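Local coordinates for UPF0098 protein YbcL (Escherichia coli, PDB 1FUX) that is of unknown function but belongs to the phosphatidylethanolamine-binding protein family and is a homodimeric periplasmic homologue of the Raf kinase inhibitor protein, at residues A[130-135]-A[145-150]. Sequence-based numbering, arbitrary orientation.
Sequences EKIPVD and YMLNAN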
loop_
_atom_site.group_PDB
_atom_site.type_symbol
_atom_site.label_atom_id
_atom_site.label_comp_id
_atom_site.label_asym_id
_atom_site.label_seq_id
_atom_site.Cartn_x
_atom_site.Cartn_y
_atom_site.Cartn_z
ATOM N N GLU A 130 -2.288 22.519 -9.249
ATOM C CA GLU A 130 -2.795 23.103 -8.016
ATOM C C GLU A 130 -3.537 22.102 -7.141
ATOM O O GLU A 130 -3.492 22.234 -5.917
ATOM C CB GLU A 130 -3.723 24.285 -8.308
ATOM C CG GLU A 130 -4.634 24.675 -7.160
ATOM C CD GLU A 130 -5.659 25.738 -7.506
ATOM O OE1 GLU A 130 -5.228 26.908 -7.682
ATOM O OE2 GLU A 130 -6.856 25.391 -7.595
ATOM N N LYS A 131 -4.354 21.232 -7.699
ATOM C CA LYS A 131 -5.159 20.313 -6.912
ATOM C C LYS A 131 -5.155 18.908 -7.519
ATOM O O LYS A 131 -5.360 18.820 -8.728
ATOM C CB LYS A 131 -6.634 20.695 -6.858
ATOM C CG LYS A 131 -7.089 21.812 -5.951
ATOM C CD LYS A 131 -7.033 21.509 -4.470
ATOM C CE LYS A 131 -7.400 22.775 -3.691
ATOM N NZ LYS A 131 -7.880 22.492 -2.317
ATOM N N ILE A 132 -5.003 17.912 -6.667
ATOM C CA ILE A 132 -5.100 16.526 -7.155
ATOM C C ILE A 132 -6.267 15.935 -6.376
ATOM O O ILE A 132 -6.493 16.402 -5.258
ATOM C CB ILE A 132 -3.813 15.717 -7.061
ATOM C CG1 ILE A 132 -3.062 15.769 -5.717
ATOM C CG2 ILE A 132 -2.855 16.135 -8.185
ATOM C CD1 ILE A 132 -2.332 14.421 -5.529
ATOM N N PRO A 133 -7.126 15.139 -6.987
ATOM C CA PRO A 133 -8.314 14.628 -6.365
ATOM C C PRO A 133 -8.018 13.585 -5.292
ATOM O O PRO A 133 -8.094 12.406 -5.593
ATOM C CB PRO A 133 -9.132 14.021 -7.497
ATOM C CG PRO A 133 -8.093 13.631 -8.497
ATOM C CD PRO A 133 -7.010 14.677 -8.406
ATOM N N VAL A 134 -7.608 13.986 -4.104
ATOM C CA VAL A 134 -7.362 13.010 -3.052
ATOM C C VAL A 134 -8.327 13.308 -1.905
ATOM O O VAL A 134 -8.792 14.439 -1.713
ATOM C CB VAL A 134 -5.939 12.750 -2.602
ATOM C CG1 VAL A 134 -4.871 13.399 -3.451
ATOM C CG2 VAL A 134 -5.639 12.828 -1.120
ATOM N N ASP A 135 -8.695 12.217 -1.239
ATOM C CA ASP A 135 -9.570 12.373 -0.083
ATOM C C ASP A 135 -9.083 11.437 1.005
ATOM O O ASP A 135 -8.051 10.750 0.851
ATOM C CB ASP A 135 -11.025 12.251 -0.465
ATOM C CG ASP A 135 -11.427 10.922 -1.064
ATOM O OD1 ASP A 135 -10.819 9.867 -0.779
ATOM O OD2 ASP A 135 -12.431 10.974 -1.836
ATOM N N TYR A 145 0.638 7.553 -7.219
ATOM C CA TYR A 145 0.427 7.558 -8.653
ATOM C C TYR A 145 0.330 9.012 -9.098
ATOM O O TYR A 145 1.097 9.426 -9.974
ATOM C CB TYR A 145 -0.877 6.815 -8.997
ATOM C CG TYR A 145 -1.010 6.678 -10.507
ATOM C CD1 TYR A 145 -0.388 5.628 -11.159
ATOM C CD2 TYR A 145 -1.735 7.586 -11.256
ATOM C CE1 TYR A 145 -0.490 5.491 -12.540
ATOM C CE2 TYR A 145 -1.849 7.454 -12.633
ATOM C CZ TYR A 145 -1.213 6.406 -13.260
ATOM O OH TYR A 145 -1.331 6.259 -14.630
HETATM N N MSE A 146 -0.558 9.767 -8.434
HETATM C CA MSE A 146 -0.742 11.159 -8.801
HETATM C C MSE A 146 0.439 12.068 -8.546
HETATM O O MSE A 146 0.513 13.047 -9.325
HETATM C CB MSE A 146 -1.986 11.762 -8.133
HETATM C CG MSE A 146 -3.255 11.069 -8.589
HETATM SE SE MSE A 146 -4.795 11.582 -7.599
HETATM C CE MSE A 146 -4.344 10.959 -6.002
ATOM N N LEU A 147 1.232 11.869 -7.511
ATOM C CA LEU A 147 2.392 12.727 -7.284
ATOM C C LEU A 147 3.464 12.480 -8.334
ATOM O O LEU A 147 4.107 13.398 -8.882
ATOM C CB LEU A 147 2.996 12.460 -5.891
ATOM C CG LEU A 147 2.011 12.748 -4.728
ATOM C CD1 LEU A 147 2.671 12.534 -3.371
ATOM C CD2 LEU A 147 1.524 14.178 -4.836
ATOM N N ASN A 148 3.710 11.185 -8.641
ATOM C CA ASN A 148 4.763 10.946 -9.647
ATOM C C ASN A 148 4.368 11.543 -10.990
ATOM O O ASN A 148 5.284 11.957 -11.700
ATOM C CB ASN A 148 5.118 9.488 -9.826
ATOM C CG ASN A 148 6.060 8.987 -8.768
ATOM O OD1 ASN A 148 7.138 9.495 -8.418
ATOM N ND2 ASN A 148 5.634 7.858 -8.224
ATOM N N ALA A 149 3.119 11.573 -11.377
ATOM C CA ALA A 149 2.618 12.156 -12.608
ATOM C C ALA A 149 2.676 13.680 -12.631
ATOM O O ALA A 149 2.598 14.326 -13.683
ATOM C CB ALA A 149 1.144 11.755 -12.791
ATOM N N ASN A 150 2.739 14.309 -11.458
ATOM C CA ASN A 150 2.746 15.783 -11.386
ATOM C C ASN A 150 4.018 16.329 -10.796
ATOM O O ASN A 150 4.160 17.553 -10.577
ATOM C CB ASN A 150 1.515 16.207 -10.576
ATOM C CG ASN A 150 0.232 15.893 -11.312
ATOM O OD1 ASN A 150 -0.177 16.648 -12.195
ATOM N ND2 ASN A 150 -0.447 14.798 -11.031
#
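Met146, a selenomethionine near the end of helix 140-148, lays its side chain against three consecutive residues of the 130-135 loop. Ile132 sets the tip of its longer branch on the root of that chain, CD1 lying 3.7 Å from CB of Met146. Farther out, the selenium lies over the CG-CD side of the Pro133 ring, SE 3.9 Å from CD. A bend at chi3 (-64°) then brings the terminal methyl up to Val134, where CE of Met146 comes within 3.6 Å of CG1. The same CD1 of Ile132 also meets Leu147, 3.9 Å from its CD2, the two side chains crossing at about a right angle. CG1 of Ile132 sits between its backbone N and carbonyl carbon (chi1 48°), which together with an unstaggered chi2 carries CD1 to the helix and leaves CG2 facing ND2 of Asn150 at 4.0 Å. That amide is held by a nearly straight bond of 2.6 Å from ND2 to the carbonyl O of Met146, at 172° and almost in the Asn150 amide plane. With an alanine in place of Asn150, the Met146 carbonyl would probably lose its side-chain donor and a gap would open beside CG2 of Ile132. In the next shell, Pro133 centres an inverse gamma turn, Asn70 OD1 accepts the backbone N-H of Ile132, and Val69 of strand 63-72 lies against Ile132, Val134 and Leu147. The contact thus joins the loop leaving strand 118-127 to the helix that follows it, mainly through apolar side-chain packing, with the polar bond of Asn150 kept within 145-150.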